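Long-range contacts in single-stranded DNA-binding protein (Mycobacterium smegmatis, PDB 5GQO), which probably binds single-stranded DNA, using OB-fold domains that come together as an assembly of four protein chains: residues 32-37 with 94-99; 36-41 with 49-54; 44-49 with 77-82; 72-77 with 116-121; 99-104 with 121-126. All blocks are in the same frame, centred on the assembly; numbering follows the deposited sequence.

How the contacts relate
All five contacts belong to one curled beta sheet, the barrel of the OB fold, and each closes a different seam. Contact 2 zips the hairpin of strands 33-43 and 46-55, contact 3 adds the end of strand 73-79, and contact 4 pairs that strand in parallel with 117-122. Contact 5 brings in strand 95-105, which contact 1 links back to residues 32-34. Centres lie about 9 Å apart for contacts 1 and 2 and for 4 and 5, but about 17 Å for 1 and 3. Along the chain, contact 4 crosses contacts 1, 3 and 5. Contacts 2 and 5 lie on opposite sides of the chain's centre. Contacts 1 and 4 tie strands distant in sequence into the barrel.

Contact 1 of 5, residues 32-37 with 94-99; sequences GNIITN and DSVVVV
Ile-34 turns its CG1 branch to the backbone N side, opposite its own carbonyl carbon (chi1 -58°), which lays CG1 across Val-96 at about a right angle. CG1 comes within 3.7 Å of CG2 of Val-96, and that same methyl sits 3.6 Å from the backbone N of Ile-34. Asn-33 takes a similar first torsion (chi1 -69°), carrying its amide over the neighbouring strand until ND2 is 3.5 Å from CA of Ser-95. The amide passes the serine by packing alone; its polar atoms are held by Arg-131, which donates to OD1, and by the carbonyl of Gly-93, which receives ND2. On the backbone, Gly-32 and Val-96 form an antiparallel hydrogen-bonded pair: N of Gly-32 reaches O of Val-96 at 2.9 Å, while N of Val-96 reaches O of Gly-32 at 2.8 Å. Asn-33 and Ser-95 follow as a non-hydrogen-bonded pair. The next bond runs from N of Ile-34 to O of Asp-94 at 2.9 Å; Ile-34 also bonds with the backbone of Gly-93. Gly-32 is also the corner at which the chain leaves one strand direction for another, a feature of the strongly bent strands of an OB barrel. Its carbonyl oxygen takes one donor from the sheet and one from Arg-131, whose other terminal nitrogen holds OD1 of Asn-33. The polar groups of the buried Gly-32 are thus satisfied by both backbone and a charged side chain, while Ile-34 and Val-96 pack together with Leu-90 against both.

Contact 2 of 5, residues 36-41 with 49-54; sequences TNPVRL and YKFRVA
Val-39 and Lys-50 form an antiparallel hydrogen-bonded pair in this hairpin, whose short strand axes approach to 5.0 Å with their directions 153° apart. N of Val-39 meets O of Lys-50 at 3.0 Å and N of Lys-50 meets O of Val-39 at 3.1 Å. Next along comes the non-hydrogen-bonded pair of Arg-40 and Tyr-49. In the other direction, beyond Pro-38, a side chain makes the bond: OG1 of Thr-36 accepts from N of Arg-52 at 3.1 Å. The threonine can do this because its hydroxyl lies between its own backbone N and carbonyl carbon (chi1 62°), while its CG2 methyl rests 3.5 Å from CB of Arg-52. Tyr-49 lies next to Pro-38 and Arg-40. How closely the proline approaches the phenol is doubtful, but its CG touches CB of Phe-51 at 3.8 Å. The guanidinium of Arg-40 runs nearly parallel to the phenol, the planes 10° apart, with NH2 displaced toward CD1 of Tyr-49 at 3.2 Å; the same NH2 forms a salt bridge with Glu-47, which fixes the charged end beside the ring. Pro-38 belongs to a calcium site seen for this protein, although no calcium is bound to this chain. Behind the hairpin, Tyr-49 and Phe-51 both lean on Val-86 of helix 80-89, and the far edge of strand 46-55 continues the barrel through backbone bonds to strand 73-79, including those of Phe-51 with Val-76 and Val-53 with Val-74.

Contact 3 of 5, residues 44-49 with 77-82; sequences GDQELY and NCWGNL
Trp-79 and Leu-48 face each other as a non-hydrogen-bonded pair where two antiparallel strands of the OB barrel, 46-55 and 73-79, meet just before the chain enters helix 80-89. The leucine puts its CD1 methyl over one face of the indole, 3.9 Å from the centroid of the six-membered ring and 20° off its normal, a CH-pi contact. Its CG lies anti to the backbone N (chi1 173°), which brings CD1 over the ring, and CB adds a second touch 3.8 Å from CZ3 of Trp-79. CD1 reaches on as far as CB of Asn-77, so one methyl touches two residues of the neighbouring strand. Gln-46 approaches the indole obliquely. Bent at its second torsion, it crosses Trp-79 at about a right angle, with NE2 3.2 Å from CE3 and the amide plane turned 45° to the ring. Met by an aliphatic branch and an amide, the tryptophan nevertheless remains partly exposed. Beneath these side chains Tyr-49 and Cys-78 form the hydrogen-bonded pair: N of Tyr-49 binds O of Cys-78 at 2.8 Å, and the reverse bond is equally short. Glu-47, whose carboxylate bridges Arg-40 and Arg-84, contributes its backbone here. Gly-80 has a positive phi that takes the chain out of the strand, and its N donates to O of Glu-47 at 3.3 Å.

Contact 4 of 5, residues 72-77 with 116-121; sequences LYVTVN and SSVEVR
Asn-77 and Glu-119 bring two flat groups together almost perpendicularly, the amide and carboxylate planes standing 85° apart. ND2 of Asn-77 donates to OE1 of Glu-119 at 3.1 Å in a nearly straight bond (167° at the hydrogen). The acceptor lies in the amide plane, whereas the donor meets OE1 on its anti side, slightly out of the carboxylate plane. This bond crosses the parallel seam of the OB fold, where strands 73-79 and 117-122 run side by side and close the barrel. Asn-77 turns its CG beside the backbone N (chi1 -63°), bringing the amide toward the glutamate. On the same side of the sheet Thr-75 lies alongside Glu-119, pointing the same way, with CB 3.8 Å from CG of the glutamate; its hydroxyl is bonded to Arg-52. The backbone ladder has N of Val-120 on O of Thr-75 at 2.8 Å and N of Asn-77 on O of Val-120 at 2.9 Å, while the bond from N of Thr-75 to O of Val-118 is weak. Val-118 also packs on Val-118 of a third subunit. Within the chain, CG1 of Val-74 meets CG1 of Val-118 at 3.5 Å.

Contact 5 of 5, residues 99-104 with 121-126; sequences VGHLYT and RATAVG
Val-99 and Ala-124 pair across an antiparallel seam of the OB barrel that is broken by a classic beta bulge. Among the backbone hydrogen bonds, O of Val-99 takes two donors, N of Thr-123 at 2.8 Å and N of Ala-124 at 3.2 Å, because both residues of the bulge face the single valine. N of Val-99 returns a bond to O of Ala-124 at 2.9 Å. Past the bulge His-101 and Arg-121 form another hydrogen-bonded pair, in which N of Arg-121 reaches O of His-101 at 2.8 Å. Gly-100, between them, marks the corner of its strand and lies so close that its CA is 3.3 Å from O of Arg-121, a CA-H...O contact. The shift coincides with the corners at Gly-100 and Thr-123, consistent with both chains bending there. Apolar packing is slight here: CB of Val-99 faces CB of Ala-124, and Val-99 also packs on Val-97 of a second subunit. Aromatic and charged groups make a further contact. Bends at its second and third torsions bring the guanidinium of Arg-121 beside Tyr-103, whose CE2 lies 4.2 Å above the guanidinium centre, the planes 27° apart. The phenol oxygen is bonded to Glu-25 and receives a water that is only weakly held by NE of Arg-121. Nearer its backbone, CB of Arg-121 touches the edge of the tyrosine ring, 3.6 Å from CE2.

Contact 1 of 5, residues 32-37 with 94-99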
# COMPACT_ATOMS: atom_id res chain seq x y z
N GLY B 32 3.66 12.90 5.29
CA GLY B 32 4.30 13.54 6.42
C GLY B 32 4.84 14.91 6.06
O GLY B 32 4.15 15.72 5.45
N ASN B 33 6.09 15.15 6.43
CA ASN B 33 6.76 16.42 6.25
C ASN B 33 8.20 16.20 5.89
O ASN B 33 8.85 15.31 6.44
CB ASN B 33 6.71 17.22 7.56
CG ASN B 33 5.33 17.66 7.88
OD1 ASN B 33 4.56 16.91 8.47
ND2 ASN B 33 4.97 18.85 7.43
N ILE B 34 8.71 17.03 5.00
CA ILE B 34 10.12 17.06 4.72
C ILE B 34 10.75 17.69 5.95
O ILE B 34 10.28 18.73 6.40
CB ILE B 34 10.41 17.93 3.51
CG1 ILE B 34 9.64 17.40 2.30
CG2 ILE B 34 11.89 17.96 3.22
CD1 ILE B 34 9.85 18.21 1.04
N ILE B 35 11.80 17.08 6.49
CA ILE B 35 12.43 17.61 7.70
C ILE B 35 13.90 17.93 7.53
O ILE B 35 14.57 18.28 8.50
CB ILE B 35 12.28 16.64 8.87
CG1 ILE B 35 12.86 15.27 8.49
CG2 ILE B 35 10.82 16.52 9.26
CD1 ILE B 35 13.21 14.46 9.69
N THR B 36 14.43 17.81 6.32
CA THR B 36 15.76 18.35 6.05
C THR B 36 15.74 19.24 4.82
O THR B 36 14.79 19.21 4.04
CB THR B 36 16.80 17.26 5.79
OG1 THR B 36 16.40 16.52 4.63
CG2 THR B 36 16.97 16.37 7.00
N ASN B 37 16.81 20.02 4.65
CA ASN B 37 16.98 20.76 3.40
C ASN B 37 17.39 19.80 2.33
O ASN B 37 18.40 19.09 2.45
CB ASN B 37 18.00 21.89 3.50
CG ASN B 37 17.48 23.01 4.35
OD1 ASN B 37 16.47 23.65 4.00
ND2 ASN B 37 18.09 23.20 5.50
N ASP B 94 7.75 21.44 4.58
CA ASP B 94 6.52 21.28 3.82
C ASP B 94 5.93 19.88 4.05
O ASP B 94 6.64 18.87 4.30
CB ASP B 94 6.72 21.46 2.30
CG ASP B 94 7.03 22.89 1.89
OD1 ASP B 94 6.68 23.82 2.61
OD2 ASP B 94 7.66 23.08 0.81
N SER B 95 4.62 19.85 3.96
CA SER B 95 3.87 18.63 4.12
C SER B 95 3.98 17.91 2.80
O SER B 95 4.01 18.58 1.80
CB SER B 95 2.42 18.99 4.40
OG SER B 95 1.83 19.36 3.16
N VAL B 96 4.09 16.58 2.80
CA VAL B 96 4.28 15.80 1.57
C VAL B 96 3.51 14.52 1.53
O VAL B 96 3.32 13.85 2.56
CB VAL B 96 5.72 15.23 1.38
CG1 VAL B 96 6.39 15.80 0.19
CG2 VAL B 96 6.58 15.35 2.61
N VAL B 97 3.17 14.11 0.31
CA VAL B 97 2.68 12.77 -0.00
C VAL B 97 3.76 12.16 -0.88
O VAL B 97 4.11 12.76 -1.89
CB VAL B 97 1.38 12.84 -0.79
CG1 VAL B 97 0.87 11.46 -1.16
CG2 VAL B 97 0.34 13.52 0.03
N VAL B 98 4.28 11.01 -0.50
CA VAL B 98 5.32 10.33 -1.26
C VAL B 98 4.89 8.90 -1.62
O VAL B 98 4.53 8.10 -0.74
CB VAL B 98 6.60 10.21 -0.45
CG1 VAL B 98 7.62 9.43 -1.24
CG2 VAL B 98 7.14 11.57 -0.09
N VAL B 99 4.96 8.59 -2.91
CA VAL B 99 4.67 7.28 -3.41
C VAL B 99 5.87 6.73 -4.17
O VAL B 99 6.48 7.46 -4.91
CB VAL B 99 3.52 7.32 -4.37
CG1 VAL B 99 3.19 5.90 -4.88
CG2 VAL B 99 2.33 7.91 -3.67

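Contact 2 of 5, residues 36-41 with 49-54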
# COMPACT_ATOMS: atom_id res chain seq x y z
N THR B 36 14.43 17.81 6.32
CA THR B 36 15.76 18.35 6.05
C THR B 36 15.74 19.24 4.82
O THR B 36 14.79 19.21 4.04
CB THR B 36 16.80 17.26 5.79
OG1 THR B 36 16.40 16.52 4.63
CG2 THR B 36 16.97 16.37 7.00
N ASN B 37 16.81 20.02 4.65
CA ASN B 37 16.98 20.76 3.40
C ASN B 37 17.39 19.80 2.33
O ASN B 37 18.40 19.09 2.45
CB ASN B 37 18.00 21.89 3.50
CG ASN B 37 17.48 23.01 4.35
OD1 ASN B 37 16.47 23.65 4.00
ND2 ASN B 37 18.09 23.20 5.50
N PRO B 38 16.61 19.76 1.26
CA PRO B 38 16.97 18.80 0.26
C PRO B 38 18.33 19.07 -0.39
O PRO B 38 18.80 20.19 -0.43
CB PRO B 38 15.85 18.93 -0.75
CG PRO B 38 14.69 19.40 0.03
CD PRO B 38 15.27 20.32 1.05
N VAL B 39 18.91 18.00 -0.92
CA VAL B 39 20.23 17.97 -1.48
C VAL B 39 20.11 17.61 -2.96
O VAL B 39 19.43 16.64 -3.29
CB VAL B 39 21.05 16.92 -0.70
CG1 VAL B 39 22.30 16.49 -1.45
CG2 VAL B 39 21.40 17.48 0.68
N ARG B 40 20.68 18.42 -3.85
CA ARG B 40 20.74 18.11 -5.25
C ARG B 40 22.11 17.50 -5.59
O ARG B 40 23.13 17.90 -5.05
CB ARG B 40 20.53 19.32 -6.12
CG ARG B 40 20.58 18.92 -7.60
CD ARG B 40 20.37 20.03 -8.60
NE ARG B 40 19.56 21.10 -8.02
CZ ARG B 40 18.29 20.98 -7.64
NH1 ARG B 40 17.69 22.03 -7.10
NH2 ARG B 40 17.61 19.84 -7.76
N LEU B 41 22.09 16.52 -6.48
CA LEU B 41 23.28 15.90 -7.01
C LEU B 41 23.04 15.63 -8.49
O LEU B 41 21.94 15.17 -8.88
CB LEU B 41 23.56 14.62 -6.26
CG LEU B 41 23.91 14.84 -4.79
CD1 LEU B 41 23.99 13.50 -4.08
CD2 LEU B 41 25.23 15.60 -4.65
N TYR B 49 17.35 14.52 -6.30
CA TYR B 49 16.97 15.42 -5.24
C TYR B 49 16.45 14.59 -4.13
O TYR B 49 15.50 13.83 -4.27
CB TYR B 49 15.90 16.32 -5.76
CG TYR B 49 15.71 17.58 -4.99
CD1 TYR B 49 16.70 18.56 -4.97
CD2 TYR B 49 14.52 17.84 -4.32
CE1 TYR B 49 16.50 19.74 -4.28
CE2 TYR B 49 14.31 19.01 -3.63
CZ TYR B 49 15.31 19.96 -3.62
OH TYR B 49 15.12 21.14 -2.95
N LYS B 50 17.09 14.70 -2.99
CA LYS B 50 16.82 13.81 -1.93
C LYS B 50 16.70 14.51 -0.60
O LYS B 50 17.29 15.56 -0.36
CB LYS B 50 17.90 12.76 -1.88
CG LYS B 50 19.27 13.26 -1.56
CD LYS B 50 20.16 12.09 -1.15
CE LYS B 50 20.09 11.81 0.34
NZ LYS B 50 20.89 10.61 0.74
N PHE B 51 15.92 13.93 0.29
CA PHE B 51 15.58 14.61 1.52
C PHE B 51 15.00 13.63 2.46
O PHE B 51 14.70 12.48 2.11
CB PHE B 51 14.59 15.77 1.21
CG PHE B 51 13.41 15.38 0.33
CD1 PHE B 51 12.28 14.90 0.90
CD2 PHE B 51 13.45 15.49 -1.03
CE1 PHE B 51 11.18 14.51 0.13
CE2 PHE B 51 12.35 15.13 -1.82
CZ PHE B 51 11.22 14.61 -1.23
N ARG B 52 14.80 14.07 3.69
CA ARG B 52 14.32 13.19 4.74
C ARG B 52 12.86 13.52 5.05
O ARG B 52 12.48 14.69 5.02
CB ARG B 52 15.18 13.50 5.93
CG ARG B 52 15.34 12.40 6.95
CD ARG B 52 16.75 11.87 6.93
NE ARG B 52 16.65 10.43 6.94
CZ ARG B 52 16.35 9.73 8.02
NH1 ARG B 52 16.28 8.40 7.94
NH2 ARG B 52 16.13 10.36 9.19
N VAL B 53 12.05 12.49 5.30
CA VAL B 53 10.62 12.67 5.59
C VAL B 53 10.28 12.02 6.93
O VAL B 53 10.72 10.90 7.21
CB VAL B 53 9.69 12.09 4.51
CG1 VAL B 53 8.22 12.23 4.94
CG2 VAL B 53 9.88 12.81 3.20
N ALA B 54 9.50 12.75 7.73
CA ALA B 54 8.92 12.25 8.97
C ALA B 54 7.44 12.11 8.78
O ALA B 54 6.76 13.00 8.22
CB ALA B 54 9.17 13.21 10.09

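Contact 3 of 5, residues 44-49 with 77-82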
# COMPACT_ATOMS: atom_id res chain seq x y z
N GLY B 44 26.04 13.33 -15.06
CA GLY B 44 25.80 13.73 -16.43
C GLY B 44 24.37 14.28 -16.58
O GLY B 44 24.00 15.28 -15.94
N ASP B 45 23.59 13.60 -17.40
CA ASP B 45 22.20 13.97 -17.76
C ASP B 45 21.25 14.09 -16.57
O ASP B 45 20.39 14.97 -16.54
CB ASP B 45 21.64 12.86 -18.67
CG ASP B 45 20.71 13.37 -19.70
OD1 ASP B 45 20.19 14.46 -19.46
OD2 ASP B 45 20.49 12.66 -20.73
N GLN B 46 21.45 13.19 -15.60
CA GLN B 46 20.47 12.86 -14.57
C GLN B 46 20.59 13.71 -13.31
O GLN B 46 21.66 14.14 -12.95
CB GLN B 46 20.63 11.40 -14.14
CG GLN B 46 19.64 10.44 -14.75
CD GLN B 46 18.41 10.37 -13.87
OE1 GLN B 46 17.67 11.35 -13.70
NE2 GLN B 46 18.21 9.21 -13.26
N GLU B 47 19.48 13.85 -12.61
CA GLU B 47 19.44 14.68 -11.42
C GLU B 47 18.80 13.92 -10.27
O GLU B 47 17.77 13.28 -10.46
CB GLU B 47 18.60 15.91 -11.71
CG GLU B 47 18.94 17.16 -10.90
CD GLU B 47 18.03 18.34 -11.29
OE1 GLU B 47 17.83 18.54 -12.51
OE2 GLU B 47 17.47 19.02 -10.40
N LEU B 48 19.39 14.03 -9.10
CA LEU B 48 18.84 13.48 -7.90
C LEU B 48 18.51 14.62 -6.94
O LEU B 48 19.33 15.52 -6.73
CB LEU B 48 19.85 12.57 -7.20
CG LEU B 48 19.45 12.04 -5.80
CD1 LEU B 48 18.21 11.18 -5.91
CD2 LEU B 48 20.59 11.28 -5.18
N TYR B 49 17.35 14.52 -6.30
CA TYR B 49 16.97 15.42 -5.24
C TYR B 49 16.45 14.59 -4.13
O TYR B 49 15.50 13.83 -4.27
CB TYR B 49 15.90 16.32 -5.76
CG TYR B 49 15.71 17.58 -4.99
CD1 TYR B 49 16.70 18.56 -4.97
CD2 TYR B 49 14.52 17.84 -4.32
CE1 TYR B 49 16.50 19.74 -4.28
CE2 TYR B 49 14.31 19.01 -3.63
CZ TYR B 49 15.31 19.96 -3.62
OH TYR B 49 15.12 21.14 -2.95
N ASN B 77 14.26 9.68 -2.50
CA ASN B 77 15.10 10.02 -3.61
C ASN B 77 14.22 10.32 -4.80
O ASN B 77 13.50 9.46 -5.24
CB ASN B 77 15.96 8.86 -4.01
CG ASN B 77 16.92 8.44 -2.95
OD1 ASN B 77 17.53 9.25 -2.27
ND2 ASN B 77 17.09 7.15 -2.82
N CYS B 78 14.31 11.53 -5.35
CA CYS B 78 13.62 11.85 -6.56
C CYS B 78 14.61 12.05 -7.73
O CYS B 78 15.69 12.60 -7.57
CB CYS B 78 12.84 13.12 -6.34
SG CYS B 78 11.83 13.11 -4.86
N TRP B 79 14.21 11.61 -8.91
CA TRP B 79 15.06 11.60 -10.08
C TRP B 79 14.31 12.25 -11.21
O TRP B 79 13.08 12.24 -11.24
CB TRP B 79 15.37 10.14 -10.51
CG TRP B 79 16.20 9.35 -9.53
CD1 TRP B 79 15.75 8.49 -8.58
CD2 TRP B 79 17.62 9.34 -9.44
NE1 TRP B 79 16.81 7.98 -7.87
CE2 TRP B 79 17.97 8.49 -8.39
CE3 TRP B 79 18.64 9.98 -10.16
CZ2 TRP B 79 19.30 8.26 -8.03
CZ3 TRP B 79 19.96 9.76 -9.79
CH2 TRP B 79 20.28 8.90 -8.76
N GLY B 80 15.03 12.79 -12.17
CA GLY B 80 14.40 13.19 -13.43
C GLY B 80 13.46 14.36 -13.28
O GLY B 80 13.70 15.31 -12.50
N ASN B 81 12.36 14.28 -14.01
CA ASN B 81 11.32 15.26 -13.89
C ASN B 81 10.78 15.42 -12.44
O ASN B 81 10.34 16.52 -12.06
CB ASN B 81 10.22 14.87 -14.85
CG ASN B 81 10.58 15.19 -16.28
OD1 ASN B 81 11.23 16.20 -16.57
ND2 ASN B 81 10.16 14.35 -17.19
N LEU B 82 10.80 14.33 -11.67
CA LEU B 82 10.32 14.38 -10.33
C LEU B 82 11.27 15.18 -9.48
O LEU B 82 10.84 15.95 -8.63
CB LEU B 82 10.12 12.97 -9.75
CG LEU B 82 9.58 12.93 -8.32
CD1 LEU B 82 8.24 13.62 -8.23
CD2 LEU B 82 9.43 11.49 -7.87

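Contact 4 of 5, residues 72-77 with 116-121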
# COMPACT_ATOMS: atom_id res chain seq x y z
N LEU B 72 7.93 7.55 11.85
CA LEU B 72 8.62 6.95 10.75
C LEU B 72 9.48 8.00 10.05
O LEU B 72 8.96 9.05 9.64
CB LEU B 72 7.63 6.33 9.76
CG LEU B 72 8.30 5.70 8.54
CD1 LEU B 72 9.13 4.45 8.92
CD2 LEU B 72 7.24 5.35 7.53
N TYR B 73 10.78 7.73 9.93
CA TYR B 73 11.75 8.58 9.25
C TYR B 73 12.30 7.82 8.06
O TYR B 73 12.71 6.67 8.23
CB TYR B 73 12.90 8.93 10.20
CG TYR B 73 12.41 9.68 11.40
CD1 TYR B 73 12.10 11.05 11.33
CD2 TYR B 73 12.20 9.01 12.61
CE1 TYR B 73 11.60 11.73 12.42
CE2 TYR B 73 11.71 9.69 13.72
CZ TYR B 73 11.40 11.05 13.61
OH TYR B 73 10.92 11.71 14.71
N VAL B 74 12.28 8.41 6.88
CA VAL B 74 12.87 7.79 5.68
C VAL B 74 13.51 8.80 4.76
O VAL B 74 13.11 9.92 4.71
CB VAL B 74 11.85 7.02 4.79
CG1 VAL B 74 11.38 5.75 5.48
CG2 VAL B 74 10.67 7.87 4.37
N THR B 75 14.51 8.35 4.01
CA THR B 75 15.15 9.19 3.01
C THR B 75 14.37 8.95 1.71
O THR B 75 14.08 7.81 1.39
CB THR B 75 16.63 8.77 2.89
OG1 THR B 75 17.29 9.00 4.13
CG2 THR B 75 17.34 9.51 1.79
N VAL B 76 14.03 10.00 1.00
CA VAL B 76 13.31 9.92 -0.27
C VAL B 76 14.25 10.38 -1.37
O VAL B 76 14.94 11.37 -1.20
CB VAL B 76 12.11 10.86 -0.28
CG1 VAL B 76 11.35 10.70 -1.55
CG2 VAL B 76 11.21 10.57 0.91
N ASN B 77 14.26 9.68 -2.50
CA ASN B 77 15.10 10.02 -3.61
C ASN B 77 14.22 10.32 -4.80
O ASN B 77 13.50 9.46 -5.24
CB ASN B 77 15.96 8.86 -4.01
CG ASN B 77 16.92 8.44 -2.95
OD1 ASN B 77 17.53 9.25 -2.27
ND2 ASN B 77 17.09 7.15 -2.82
N SER B 116 23.38 0.73 7.44
CA SER B 116 22.12 0.32 6.75
C SER B 116 20.98 1.34 6.85
O SER B 116 20.58 1.69 7.94
CB SER B 116 21.57 -1.03 7.21
OG SER B 116 20.17 -1.08 6.99
N SER B 117 20.48 1.81 5.71
CA SER B 117 19.50 2.91 5.67
C SER B 117 18.32 2.57 4.76
O SER B 117 18.47 1.96 3.71
CB SER B 117 20.16 4.19 5.18
OG SER B 117 20.31 4.19 3.76
N VAL B 118 17.14 3.02 5.17
CA VAL B 118 15.91 2.70 4.48
C VAL B 118 15.50 3.87 3.63
O VAL B 118 15.46 4.99 4.09
CB VAL B 118 14.84 2.30 5.50
CG1 VAL B 118 13.92 3.43 5.81
CG2 VAL B 118 14.06 1.11 4.97
N GLU B 119 15.28 3.62 2.34
CA GLU B 119 15.12 4.70 1.38
C GLU B 119 14.01 4.43 0.41
O GLU B 119 13.72 3.28 0.11
CB GLU B 119 16.40 4.87 0.57
CG GLU B 119 17.58 5.36 1.40
CD GLU B 119 18.84 5.48 0.57
OE1 GLU B 119 18.74 5.73 -0.65
OE2 GLU B 119 19.93 5.30 1.13
N VAL B 120 13.41 5.50 -0.08
CA VAL B 120 12.34 5.39 -1.02
C VAL B 120 12.78 5.88 -2.39
O VAL B 120 13.31 6.99 -2.51
CB VAL B 120 11.16 6.27 -0.57
CG1 VAL B 120 10.01 6.20 -1.59
CG2 VAL B 120 10.70 5.86 0.80
N ARG B 121 12.57 5.07 -3.42
CA ARG B 121 12.72 5.58 -4.78
C ARG B 121 11.35 6.10 -5.17
O ARG B 121 10.48 5.31 -5.56
CB ARG B 121 13.16 4.50 -5.78
CG ARG B 121 13.04 4.92 -7.25
CD ARG B 121 14.35 4.73 -7.96
NE ARG B 121 14.47 3.39 -8.52
CZ ARG B 121 15.49 2.54 -8.28
NH1 ARG B 121 16.55 2.82 -7.49
NH2 ARG B 121 15.45 1.36 -8.88

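Contact 5 of 5, residues 99-104 with 121-126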
# COMPACT_ATOMS: atom_id res chain seq x y z
N VAL B 99 4.96 8.59 -2.91
CA VAL B 99 4.67 7.28 -3.41
C VAL B 99 5.87 6.73 -4.17
O VAL B 99 6.48 7.46 -4.91
CB VAL B 99 3.52 7.32 -4.37
CG1 VAL B 99 3.19 5.90 -4.88
CG2 VAL B 99 2.33 7.91 -3.67
N GLY B 100 6.22 5.45 -3.96
CA GLY B 100 7.28 4.83 -4.73
C GLY B 100 7.58 3.40 -4.32
O GLY B 100 6.69 2.62 -4.09
N HIS B 101 8.85 3.08 -4.17
CA HIS B 101 9.25 1.75 -3.80
C HIS B 101 10.27 1.83 -2.72
O HIS B 101 11.10 2.73 -2.73
CB HIS B 101 9.74 0.96 -5.02
CG HIS B 101 8.69 0.82 -6.08
ND1 HIS B 101 7.72 -0.16 -6.04
CD2 HIS B 101 8.47 1.54 -7.19
CE1 HIS B 101 6.92 -0.03 -7.09
NE2 HIS B 101 7.37 0.97 -7.81
N LEU B 102 10.22 0.90 -1.78
CA LEU B 102 11.12 0.95 -0.61
C LEU B 102 12.33 0.01 -0.71
O LEU B 102 12.19 -1.11 -1.21
CB LEU B 102 10.29 0.57 0.62
CG LEU B 102 10.92 0.87 1.98
CD1 LEU B 102 11.07 2.36 2.18
CD2 LEU B 102 9.97 0.31 2.99
N TYR B 103 13.48 0.44 -0.23
CA TYR B 103 14.79 -0.24 -0.43
C TYR B 103 15.53 -0.15 0.86
O TYR B 103 15.36 0.83 1.57
CB TYR B 103 15.71 0.42 -1.53
CG TYR B 103 15.10 0.28 -2.88
CD1 TYR B 103 15.14 -0.97 -3.55
CD2 TYR B 103 14.38 1.33 -3.47
CE1 TYR B 103 14.52 -1.16 -4.80
CE2 TYR B 103 13.74 1.15 -4.73
CZ TYR B 103 13.80 -0.10 -5.38
OH TYR B 103 13.16 -0.27 -6.59
N THR B 104 16.36 -1.15 1.16
CA THR B 104 17.37 -0.98 2.20
C THR B 104 18.74 -1.00 1.52
O THR B 104 19.04 -1.85 0.69
CB THR B 104 17.32 -2.04 3.37
OG1 THR B 104 16.75 -3.25 2.92
CG2 THR B 104 16.43 -1.60 4.52
N ARG B 121 12.57 5.07 -3.42
CA ARG B 121 12.72 5.58 -4.78
C ARG B 121 11.35 6.10 -5.17
O ARG B 121 10.48 5.31 -5.56
CB ARG B 121 13.16 4.50 -5.78
CG ARG B 121 13.04 4.92 -7.25
CD ARG B 121 14.35 4.73 -7.96
NE ARG B 121 14.47 3.39 -8.52
CZ ARG B 121 15.49 2.54 -8.28
NH1 ARG B 121 16.55 2.82 -7.49
NH2 ARG B 121 15.45 1.36 -8.88
N ALA B 122 11.18 7.42 -5.12
CA ALA B 122 9.88 8.01 -5.36
C ALA B 122 9.53 8.00 -6.82
O ALA B 122 10.38 8.17 -7.69
CB ALA B 122 9.82 9.43 -4.82
N THR B 123 8.24 7.79 -7.06
CA THR B 123 7.57 7.82 -8.34
C THR B 123 6.64 9.03 -8.48
O THR B 123 6.41 9.52 -9.56
CB THR B 123 6.69 6.52 -8.38
OG1 THR B 123 7.44 5.49 -9.01
CG2 THR B 123 5.34 6.68 -9.10
N ALA B 124 6.03 9.45 -7.37
CA ALA B 124 5.18 10.63 -7.35
C ALA B 124 5.32 11.26 -5.98
O ALA B 124 5.41 10.58 -4.98
CB ALA B 124 3.76 10.25 -7.63
N VAL B 125 5.45 12.58 -5.97
CA VAL B 125 5.50 13.32 -4.76
C VAL B 125 4.63 14.53 -4.99
O VAL B 125 4.58 15.09 -6.07
CB VAL B 125 6.91 13.81 -4.46
CG1 VAL B 125 6.94 14.61 -3.15
CG2 VAL B 125 7.85 12.66 -4.34
N GLY B 126 3.93 14.94 -3.96
CA GLY B 126 3.12 16.13 -4.04
C GLY B 126 3.02 16.69 -2.65
O GLY B 126 3.26 15.98 -1.68
O HOH W 1 11.78 1.46 -8.49